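Local coordinates for protein Myo-inositol phosphohydrolase (Mitsuokella multacida, PDB 4WU3) that probably hydrolyses phosphate esters of myo-inositol such as phytate, as a phytase of the protein tyrosine phosphatase-like family, and binds inositol tetrakisphosphate, at residues 226-229 against 230-234. The protein carries 2 engineered substitutions. Residues are numbered along the deposited sequence; the frame is centred on the assembly and turned at random.
Sequences LEFY and KSLPK
Leu232 lies over one face of the Phe228 ring, its CG offset toward the rim and its CD2 reaching 3.7 Å from Phe228 CE1. The two side chains meet at a slant rather than running alongside each other. Phe228 swings its ring into this position by setting CG anti to the backbone N (chi1 159°). The other methyl of Leu232, CD1, touches Phe228 CE2 and also approaches the Tyr229 ring obliquely, 4.3 Å from CD1 of the tyrosine.

Next to this apolar patch, the backbone leaves the regular helical bonding pattern. Lys230 N still makes a good i to i-4 bond to Leu226 O (2.9 Å), but Ser231 N to Glu227 O is weak. The amides turn instead to carbonyls three residues back, a tightening common where a helix ends: Ser231 N binds Phe228 O, and Leu232 N binds Tyr229 O at 3.2 Å. Phe228 O is gripped twice, because Ser231 OG also donates to it at 2.9 Å. Both donors come from the same face of that carbonyl, and a serine chi1 of 75° folds the hydroxyl back over the last turn.

On the outer side, the Glu227 and Lys230 side chains run alongside each other in the same direction, joined by a salt bridge of 3.2 Å between Glu227 OE2 and Lys230 NZ. The lysine nitrogen comes in on the syn side of OE2, somewhat out of the carboxylate plane; its stronger partner is Leu317 O, to which NZ is hydrogen-bonded.

This surface turn links helix 219-230 to strand 237-241, the central strand of a mixed sheet. Leu226 and Tyr229 rest on Leu259 of helix 247-261, Phe228 stacks with Phe207 of strand 205-211, Phe228 and Leu232 both touch Leu238, and Leu232 also packs on Tyr117 of strand 116-122.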
# COMPACT_ATOMS: atom_id res chain seq x y z
N LEU A 226 -17.57 8.51 14.12
CA LEU A 226 -19.02 8.31 14.09
C LEU A 226 -19.70 8.49 15.45
O LEU A 226 -20.77 9.09 15.56
CB LEU A 226 -19.36 6.94 13.52
CG LEU A 226 -19.09 6.85 12.02
CD1 LEU A 226 -19.22 5.43 11.50
CD2 LEU A 226 -20.02 7.79 11.29
N GLU A 227 -19.05 7.98 16.49
CA GLU A 227 -19.57 8.17 17.83
C GLU A 227 -19.50 9.65 18.25
O GLU A 227 -20.41 10.16 18.91
CB GLU A 227 -18.86 7.26 18.83
CG GLU A 227 -19.15 5.77 18.60
CD GLU A 227 -20.63 5.39 18.68
OE1 GLU A 227 -21.29 5.70 19.71
OE2 GLU A 227 -21.13 4.73 17.72
N PHE A 228 -18.46 10.37 17.84
CA PHE A 228 -18.42 11.83 18.00
C PHE A 228 -19.52 12.50 17.18
O PHE A 228 -20.22 13.41 17.66
CB PHE A 228 -17.05 12.34 17.55
CG PHE A 228 -17.01 13.80 17.19
CD1 PHE A 228 -16.99 14.78 18.17
CD2 PHE A 228 -16.94 14.20 15.86
CE1 PHE A 228 -16.93 16.13 17.83
CE2 PHE A 228 -16.85 15.54 15.52
CZ PHE A 228 -16.86 16.51 16.51
N TYR A 229 -19.67 12.07 15.94
CA TYR A 229 -20.63 12.68 15.04
C TYR A 229 -22.05 12.57 15.59
O TYR A 229 -22.82 13.53 15.57
CB TYR A 229 -20.55 12.02 13.67
CG TYR A 229 -21.54 12.57 12.66
CD1 TYR A 229 -21.25 13.72 11.93
CD2 TYR A 229 -22.75 11.95 12.44
CE1 TYR A 229 -22.14 14.22 11.01
CE2 TYR A 229 -23.65 12.45 11.53
CZ TYR A 229 -23.35 13.59 10.81
OH TYR A 229 -24.24 14.08 9.89
N LYS A 230 -22.39 11.38 16.08
CA LYS A 230 -23.73 11.12 16.58
C LYS A 230 -24.06 11.88 17.86
O LYS A 230 -25.22 12.03 18.21
CB LYS A 230 -23.89 9.62 16.82
CG LYS A 230 -23.95 8.83 15.52
CD LYS A 230 -23.52 7.38 15.73
CE LYS A 230 -24.57 6.60 16.49
NZ LYS A 230 -24.15 5.18 16.67
N SER A 231 -23.04 12.38 18.55
CA SER A 231 -23.27 13.09 19.78
C SER A 231 -23.31 14.60 19.56
O SER A 231 -23.47 15.35 20.51
CB SER A 231 -22.17 12.76 20.80
OG SER A 231 -20.96 13.42 20.46
N LEU A 232 -23.19 15.05 18.31
CA LEU A 232 -23.14 16.49 18.04
C LEU A 232 -24.48 17.16 18.19
O LEU A 232 -25.50 16.59 17.86
CB LEU A 232 -22.64 16.77 16.63
CG LEU A 232 -21.16 16.51 16.44
CD1 LEU A 232 -20.78 16.68 14.97
CD2 LEU A 232 -20.38 17.45 17.34
N PRO A 233 -24.47 18.39 18.69
CA PRO A 233 -25.69 19.14 18.62
C PRO A 233 -26.04 19.45 17.19
O PRO A 233 -25.19 19.60 16.32
CB PRO A 233 -25.39 20.42 19.41
CG PRO A 233 -23.92 20.45 19.63
CD PRO A 233 -23.44 19.04 19.51
N LYS A 234 -27.31 19.54 16.92
CA LYS A 234 -27.73 19.80 15.59
C LYS A 234 -27.17 21.07 14.99
O LYS A 234 -27.12 21.19 13.79
CB LYS A 234 -29.23 19.89 15.59
CG LYS A 234 -29.92 18.59 15.33
CD LYS A 234 -31.39 18.85 15.52
CE LYS A 234 -32.26 17.72 15.06
NZ LYS A 234 -33.66 18.10 15.37